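Local structure of cysteine protease (Xylella fastidiosa, 3OIS) at residues Q189-D192 with H193-C197; F267-P270 with Y271-S275; K166-D170 with Q171-D175. The protein is probably a papain-family cysteine peptidase that cleaves peptide bonds, and it binds the nucleotide uridine diphosphate. One frame throughout, in Å; residues are numbered along the deposited sequence.

Contact 1. Residues Q189-D192 with H193-C197; sequences QDID and HLKAC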
loop_
_atom_site.group_PDB
_atom_site.type_symbol
_atom_site.label_atom_id
_atom_site.label_comp_id
_atom_site.label_asym_id
_atom_site.label_seq_id
_atom_site.Cartn_x
_atom_site.Cartn_y
_atom_site.Cartn_z
ATOM N N GLN A 189 -5.206 -4.085 15.089
ATOM C CA GLN A 189 -4.247 -5.129 14.725
ATOM C C GLN A 189 -4.538 -6.367 15.575
ATOM O O GLN A 189 -3.845 -6.694 16.593
ATOM C CB GLN A 189 -2.818 -4.597 14.924
ATOM C CG GLN A 189 -1.781 -5.618 14.668
ATOM C CD GLN A 189 -0.393 -4.988 14.631
ATOM O OE1 GLN A 189 -0.176 -3.915 15.214
ATOM N NE2 GLN A 189 0.518 -5.603 13.905
ATOM N N ASP A 190 -5.527 -7.110 15.111
ATOM C CA ASP A 190 -6.096 -8.210 15.857
ATOM C C ASP A 190 -6.492 -9.103 14.723
ATOM O O ASP A 190 -7.184 -8.642 13.854
ATOM C CB ASP A 190 -7.329 -7.684 16.651
ATOM C CG ASP A 190 -8.143 -8.777 17.243
ATOM O OD1 ASP A 190 -8.575 -9.650 16.537
ATOM O OD2 ASP A 190 -8.404 -8.800 18.465
ATOM N N ILE A 191 -6.080 -10.373 14.749
ATOM C CA ILE A 191 -6.285 -11.266 13.576
ATOM C C ILE A 191 -7.783 -11.378 13.216
ATOM O O ILE A 191 -8.167 -11.345 12.039
ATOM C CB ILE A 191 -5.635 -12.622 13.803
ATOM C CG1 ILE A 191 -4.138 -12.491 13.624
ATOM C CG2 ILE A 191 -6.120 -13.679 12.825
ATOM C CD1 ILE A 191 -3.449 -13.635 14.346
ATOM N N ASP A 192 -8.640 -11.443 14.227
ATOM C CA ASP A 192 -10.071 -11.619 13.923
ATOM C C ASP A 192 -10.677 -10.350 13.307
ATOM O O ASP A 192 -11.645 -10.401 12.526
ATOM C CB ASP A 192 -10.804 -11.968 15.230
ATOM C CG ASP A 192 -10.546 -13.391 15.698
ATOM O OD1 ASP A 192 -10.013 -14.272 14.972
ATOM O OD2 ASP A 192 -10.990 -13.640 16.824
ATOM N N HIS A 193 -10.129 -9.201 13.640
ATOM C CA HIS A 193 -10.597 -7.961 13.026
ATOM C C HIS A 193 -10.126 -7.849 11.579
ATOM O O HIS A 193 -10.897 -7.453 10.739
ATOM C CB HIS A 193 -10.145 -6.756 13.793
ATOM C CG HIS A 193 -10.920 -6.542 15.046
ATOM N ND1 HIS A 193 -11.576 -5.363 15.317
ATOM C CD2 HIS A 193 -11.178 -7.376 16.086
ATOM C CE1 HIS A 193 -12.200 -5.470 16.475
ATOM N NE2 HIS A 193 -11.968 -6.676 16.969
ATOM N N LEU A 194 -8.870 -8.235 11.317
ATOM C CA LEU A 194 -8.370 -8.287 9.939
ATOM C C LEU A 194 -9.176 -9.315 9.143
ATOM O O LEU A 194 -9.485 -9.083 7.978
ATOM C CB LEU A 194 -6.884 -8.644 9.850
ATOM C CG LEU A 194 -5.988 -7.736 10.735
ATOM C CD1 LEU A 194 -4.445 -8.199 10.660
ATOM C CD2 LEU A 194 -6.135 -6.303 10.267
ATOM N N LYS A 195 -9.490 -10.439 9.773
ATOM C CA LYS A 195 -10.255 -11.449 9.007
ATOM C C LYS A 195 -11.672 -10.919 8.744
ATOM O O LYS A 195 -12.218 -11.122 7.648
ATOM C CB LYS A 195 -10.296 -12.820 9.698
ATOM C CG LYS A 195 -8.984 -13.625 9.841
ATOM C CD LYS A 195 -9.281 -14.875 10.751
ATOM C CE LYS A 195 -8.121 -15.822 10.687
ATOM N NZ LYS A 195 -8.401 -17.018 11.566
ATOM N N ALA A 196 -12.292 -10.275 9.734
ATOM C CA ALA A 196 -13.678 -9.813 9.595
ATOM C C ALA A 196 -13.767 -8.774 8.491
ATOM O O ALA A 196 -14.765 -8.735 7.732
ATOM C CB ALA A 196 -14.148 -9.208 10.850
ATOM N N CYS A 197 -12.732 -7.920 8.408
ATOM C CA CYS A 197 -12.692 -6.913 7.333
ATOM C C CYS A 197 -12.753 -7.626 5.952
ATOM O O CYS A 197 -13.565 -7.282 5.069
ATOM C CB CYS A 197 -11.386 -6.085 7.463
ATOM S SG CYS A 197 -11.311 -4.661 6.379
#
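The carboxylate of Asp-190 and the imidazole of His-193 meet obliquely at the start of helix 191-199, their planes 55° apart, with Asp-190 OD1 lying 3.5 Å from His-193 CD2. CG is anti to the backbone N (chi1 169°), which sets the carboxylate beside its own carbonyl carbon, facing the amides of the first turn: OD1 accepts weakly from Asp-192 N and, also weakly, from His-193 N at 3.3 Å. Asp-190 O also accepts from Leu-194 N at 3.1 Å in a nearly straight bond. A second pair runs along the helix surface, where Ile-191 and Lys-195 lie side by side and point the same way. There Ile-191 CG2 touches Lys-195 CE at 3.6 Å, flanking the extended chain of the lysine, while Lys-195 N donates to Ile-191 O at 2.8 Å. The ammonium at the end of that chain forms a salt bridge with Asp-246, and Leu-194 packs against Phe-283 and Ile-274. As a worked example of N-capping, the turn shows one aspartate serving opening amide groups through both its side chain and its carbonyl. Its negative charge, near the positive end of the helix dipole, would be expected to be stabilised there.

Contact 2. Residues F267-P270 with Y271-S275; sequences FWMP and YEYIS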
loop_
_atom_site.group_PDB
_atom_site.type_symbol
_atom_site.label_atom_id
_atom_site.label_comp_id
_atom_site.label_asym_id
_atom_site.label_seq_id
_atom_site.Cartn_x
_atom_site.Cartn_y
_atom_site.Cartn_z
ATOM N N PHE A 267 1.915 -12.684 -2.470
ATOM C CA PHE A 267 2.670 -13.424 -1.443
ATOM C C PHE A 267 1.775 -13.801 -0.282
ATOM O O PHE A 267 0.605 -13.344 -0.189
ATOM C CB PHE A 267 3.829 -12.530 -0.925
ATOM C CG PHE A 267 4.868 -12.226 -1.963
ATOM C CD1 PHE A 267 4.736 -11.150 -2.873
ATOM C CD2 PHE A 267 6.051 -13.001 -1.986
ATOM C CE1 PHE A 267 5.803 -10.864 -3.830
ATOM C CE2 PHE A 267 7.120 -12.716 -2.887
ATOM C CZ PHE A 267 6.993 -11.661 -3.828
ATOM N N TRP A 268 2.290 -14.654 0.598
ATOM C CA TRP A 268 1.613 -15.072 1.809
ATOM C C TRP A 268 2.405 -14.612 2.997
ATOM O O TRP A 268 3.649 -14.856 3.062
ATOM C CB TRP A 268 1.592 -16.602 1.906
ATOM C CG TRP A 268 0.597 -17.354 0.974
ATOM C CD1 TRP A 268 0.935 -18.293 0.009
ATOM C CD2 TRP A 268 -0.848 -17.351 1.042
ATOM N NE1 TRP A 268 -0.211 -18.837 -0.553
ATOM C CE2 TRP A 268 -1.310 -18.257 0.031
ATOM C CE3 TRP A 268 -1.791 -16.622 1.793
ATOM C CZ2 TRP A 268 -2.660 -18.442 -0.237
ATOM C CZ3 TRP A 268 -3.142 -16.882 1.575
ATOM C CH2 TRP A 268 -3.554 -17.752 0.538
ATOM N N MET A 269 1.711 -13.936 3.927
ATOM C CA MET A 269 2.318 -13.404 5.137
ATOM C C MET A 269 1.768 -14.194 6.354
ATOM O O MET A 269 0.588 -14.220 6.528
ATOM C CB MET A 269 1.964 -11.909 5.361
ATOM C CG MET A 269 2.616 -11.395 6.679
ATOM S SD MET A 269 2.355 -9.559 6.839
ATOM C CE MET A 269 3.657 -8.964 5.726
ATOM N N PRO A 270 2.623 -14.753 7.215
ATOM C CA PRO A 270 2.125 -15.552 8.358
ATOM C C PRO A 270 1.246 -14.740 9.319
ATOM O O PRO A 270 1.478 -13.555 9.515
ATOM C CB PRO A 270 3.403 -15.953 9.133
ATOM C CG PRO A 270 4.572 -15.645 8.175
ATOM C CD PRO A 270 4.092 -14.671 7.143
ATOM N N TYR A 271 0.239 -15.378 9.907
ATOM C CA TYR A 271 -0.517 -14.750 10.971
ATOM C C TYR A 271 0.327 -14.112 12.057
ATOM O O TYR A 271 0.010 -13.014 12.527
ATOM C CB TYR A 271 -1.409 -15.834 11.629
ATOM C CG TYR A 271 -2.606 -16.220 10.774
ATOM C CD1 TYR A 271 -2.763 -15.784 9.443
ATOM C CD2 TYR A 271 -3.578 -17.084 11.268
ATOM C CE1 TYR A 271 -3.877 -16.181 8.685
ATOM C CE2 TYR A 271 -4.711 -17.505 10.467
ATOM C CZ TYR A 271 -4.845 -17.056 9.191
ATOM O OH TYR A 271 -5.937 -17.443 8.399
ATOM N N GLU A 272 1.422 -14.782 12.437
ATOM C CA GLU A 272 2.293 -14.268 13.537
ATOM C C GLU A 272 3.096 -13.028 13.083
ATOM O O GLU A 272 3.623 -12.272 13.929
ATOM C CB GLU A 272 3.300 -15.368 13.944
ATOM C CG GLU A 272 2.721 -16.735 14.464
ATOM C CD GLU A 272 2.155 -17.725 13.374
ATOM O OE1 GLU A 272 1.572 -18.774 13.809
ATOM O OE2 GLU A 272 2.248 -17.486 12.107
ATOM N N TYR A 273 3.221 -12.842 11.784
ATOM C CA TYR A 273 3.946 -11.683 11.281
ATOM C C TYR A 273 2.980 -10.490 11.332
ATOM O O TYR A 273 3.273 -9.461 11.964
ATOM C CB TYR A 273 4.384 -12.012 9.861
ATOM C CG TYR A 273 5.470 -11.106 9.256
ATOM C CD1 TYR A 273 6.583 -11.706 8.691
ATOM C CD2 TYR A 273 5.397 -9.687 9.265
ATOM C CE1 TYR A 273 7.558 -10.985 8.105
ATOM C CE2 TYR A 273 6.455 -8.918 8.721
ATOM C CZ TYR A 273 7.506 -9.582 8.094
ATOM O OH TYR A 273 8.569 -8.901 7.533
ATOM N N ILE A 274 1.826 -10.613 10.660
ATOM C CA ILE A 274 0.918 -9.478 10.581
ATOM C C ILE A 274 0.390 -8.983 11.945
ATOM O O ILE A 274 0.084 -7.788 12.096
ATOM C CB ILE A 274 -0.266 -9.816 9.609
ATOM C CG1 ILE A 274 -0.838 -8.537 8.998
ATOM C CG2 ILE A 274 -1.300 -10.702 10.378
ATOM C CD1 ILE A 274 -1.866 -8.801 7.757
ATOM N N SER A 275 0.280 -9.883 12.917
ATOM C CA SER A 275 -0.286 -9.535 14.211
ATOM C C SER A 275 0.760 -9.016 15.187
ATOM O O SER A 275 0.379 -8.593 16.244
ATOM C CB SER A 275 -1.011 -10.785 14.781
ATOM O OG SER A 275 -0.070 -11.766 15.161
#
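Met-269 and Tyr-273 cross at about a right angle where strand 266-270 runs straight into helix 271-274. The methyl CE of Met-269 sits over one face of the Tyr-273 ring, 3.9 Å above its plane and displaced toward the rim, while SD stands 4.6 Å from the ring centroid in an oblique Met-aromatic contact. A bend at chi3 (-80°) carries the methyl over the ring, and SD also meets Ile-274 CB at 3.8 Å. Pro-270 lies alongside the tyrosine, its CD 3.8 Å from Tyr-273 CB. The next layer is backbone: Pro-270 O receives two amides, Ile-274 N at 3.2 Å in a nearly straight line and Tyr-273 N at 2.9 Å from well above the carbonyl plane. At the far end of the turn, Tyr-271 O is gripped from opposite faces of its plane by Ser-275 OG and Ser-275 N, the hydroxyl at 2.9 Å. Farther out, the hydroxyl of Tyr-273 bonds to Ser-209 O, that of Tyr-271 to Asp-246, and Phe-206 and Phe-208 of strand 204-211 pack on Met-269. The arrangement is a direct strand-to-helix junction with proline at the N-cap, at the end of a strand of the antiparallel sheet, in the beta-rich domain of a papain-like fold.

Contact 3. Residues K166-D170 with Q171-D175; sequences KKPSD and QCYKD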
loop_
_atom_site.group_PDB
_atom_site.type_symbol
_atom_site.label_atom_id
_atom_site.label_comp_id
_atom_site.label_asym_id
_atom_site.label_seq_id
_atom_site.Cartn_x
_atom_site.Cartn_y
_atom_site.Cartn_z
ATOM N N LYS A 166 7.540 15.789 -11.007
ATOM C CA LYS A 166 6.693 16.712 -11.787
ATOM C C LYS A 166 5.298 16.981 -11.187
ATOM O O LYS A 166 4.573 16.050 -10.751
ATOM C CB LYS A 166 6.528 16.087 -13.181
ATOM C CG LYS A 166 7.712 16.180 -14.104
ATOM C CD LYS A 166 7.176 16.090 -15.549
ATOM C CE LYS A 166 5.833 16.855 -15.614
ATOM N NZ LYS A 166 5.550 17.434 -16.993
ATOM N N LYS A 167 4.885 18.250 -11.151
ATOM C CA LYS A 167 3.602 18.621 -10.610
ATOM C C LYS A 167 2.497 18.202 -11.636
ATOM O O LYS A 167 2.588 18.592 -12.793
ATOM C CB LYS A 167 3.517 20.163 -10.386
ATOM C CG LYS A 167 2.166 20.561 -9.826
ATOM C CD LYS A 167 2.034 22.043 -9.592
ATOM C CE LYS A 167 0.657 22.313 -8.999
ATOM N NZ LYS A 167 0.678 23.627 -8.329
ATOM N N PRO A 168 1.502 17.438 -11.218
ATOM C CA PRO A 168 0.410 17.104 -12.150
ATOM C C PRO A 168 -0.333 18.387 -12.630
ATOM O O PRO A 168 -0.495 19.414 -11.922
ATOM C CB PRO A 168 -0.539 16.250 -11.330
ATOM C CG PRO A 168 0.399 15.613 -10.179
ATOM C CD PRO A 168 1.363 16.725 -9.906
ATOM N N SER A 169 -0.784 18.274 -13.860
ATOM C CA SER A 169 -1.426 19.386 -14.522
ATOM C C SER A 169 -2.701 19.799 -13.832
ATOM O O SER A 169 -3.360 19.062 -13.068
ATOM C CB SER A 169 -1.743 18.935 -15.955
ATOM O OG SER A 169 -2.980 18.236 -15.946
ATOM N N ASP A 170 -3.101 21.044 -14.100
ATOM C CA ASP A 170 -4.350 21.519 -13.545
ATOM C C ASP A 170 -5.511 20.608 -13.914
ATOM O O ASP A 170 -6.412 20.397 -13.067
ATOM C CB ASP A 170 -4.647 22.924 -14.079
ATOM C CG ASP A 170 -3.900 23.976 -13.323
ATOM O OD1 ASP A 170 -3.168 23.614 -12.350
ATOM O OD2 ASP A 170 -4.052 25.153 -13.718
ATOM N N GLN A 171 -5.460 20.043 -15.128
ATOM C CA GLN A 171 -6.559 19.156 -15.625
ATOM C C GLN A 171 -6.607 17.864 -14.775
ATOM O O GLN A 171 -7.672 17.389 -14.423
ATOM C CB GLN A 171 -6.500 18.805 -17.145
ATOM C CG GLN A 171 -7.864 18.229 -17.735
ATOM C CD GLN A 171 -9.202 19.034 -17.335
ATOM O OE1 GLN A 171 -9.264 20.258 -17.460
ATOM N NE2 GLN A 171 -10.242 18.305 -16.795
ATOM N N CYS A 172 -5.425 17.366 -14.416
ATOM C CA CYS A 172 -5.312 16.192 -13.510
ATOM C C CYS A 172 -5.964 16.439 -12.181
ATOM O O CYS A 172 -6.745 15.630 -11.728
ATOM C CB CYS A 172 -3.848 15.838 -13.341
ATOM S SG CYS A 172 -3.131 15.097 -14.769
ATOM N N TYR A 173 -5.662 17.575 -11.544
ATOM C CA TYR A 173 -6.323 17.917 -10.295
ATOM C C TYR A 173 -7.836 18.017 -10.407
ATOM O O TYR A 173 -8.580 17.586 -9.500
ATOM C CB TYR A 173 -5.710 19.182 -9.722
ATOM C CG TYR A 173 -4.349 18.959 -9.055
ATOM C CD1 TYR A 173 -3.163 19.178 -9.738
ATOM C CD2 TYR A 173 -4.294 18.563 -7.695
ATOM C CE1 TYR A 173 -1.909 19.021 -9.124
ATOM C CE2 TYR A 173 -3.045 18.424 -7.043
ATOM C CZ TYR A 173 -1.897 18.584 -7.723
ATOM O OH TYR A 173 -0.658 18.450 -7.157
ATOM N N LYS A 174 -8.318 18.648 -11.505
ATOM C CA LYS A 174 -9.770 18.763 -11.657
ATOM C C LYS A 174 -10.411 17.371 -11.820
ATOM O O LYS A 174 -11.406 17.055 -11.136
ATOM C CB LYS A 174 -10.071 19.614 -12.882
ATOM C CG LYS A 174 -11.531 19.958 -13.067
ATOM C CD LYS A 174 -11.704 21.297 -13.887
ATOM C CE LYS A 174 -13.084 21.382 -14.583
ATOM N NZ LYS A 174 -13.141 20.217 -15.560
ATOM N N ASP A 175 -9.882 16.556 -12.707
ATOM C CA ASP A 175 -10.438 15.204 -12.931
ATOM C C ASP A 175 -10.342 14.347 -11.645
ATOM O O ASP A 175 -11.245 13.597 -11.297
ATOM C CB ASP A 175 -9.756 14.529 -14.135
ATOM C CG ASP A 175 -10.084 15.219 -15.470
ATOM O OD1 ASP A 175 -11.101 15.913 -15.547
ATOM O OD2 ASP A 175 -9.291 15.122 -16.396
#
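Pro-168 and Tyr-173 form the close-packed side of this helix start, crossing obliquely with Pro-168 CB 3.8 Å from Tyr-173 CE1. The carbonyl of the proline lies in the plane of the phenol ring at its edge, Pro-168 O being 3.2 Å from Tyr-173 CE1. Pro-168 CB also rests on Cys-172 CB at 3.9 Å. Helix 104-114 completes this side: Phe-106 meets the Tyr-173 ring edge to face, and Asn-110 takes up its hydroxyl in a hydrogen bond. The cap itself is Ser-169, which is partly exposed. Its OG lies between the backbone N and the carbonyl carbon (chi1 84°), which turns it back to accept from Cys-172 N at 3.0 Å with an angle of 162° at the hydrogen. Toward solvent the contacts thin out. The extended Lys-167 only brushes the phenol, its CE 4.2 Å from Tyr-173 CE1. On the exposed surface of the helix, Gln-171 bends at chi2 and donates through NE2 to Asp-175 OD1 at 2.8 Å, from above the carboxylate plane, with a weaker bond to OD2. This is a serine N-cap with a hydrophobic staple between Pro-168 (N') and Tyr-173 (N4), opening helix 170-176.

Followed from the N terminus, the contacts come in series; each links adjoining segments and closes no more than a single turn, so none nests or crosses. Contact 3 comes first, at the entry to helix 170-176, against helix 104-114. The chain then passes through strand 183-186 to contact 1, which opens helix 191-199 about 37 Å away, between centres, on the opposite side of the chain's centre. After strands 204-211, 233-245 and 250-254, contact 2 turns strand 266-270 into helix 271-274. Although distant in sequence, contacts 1 and 2 touch: Gln-189 NE2 probably donates to Ile-274 O at 2.9 Å, and Ile-191 packs on Ser-275, joining the start of helix 191-199 to the far side of turn 271-275.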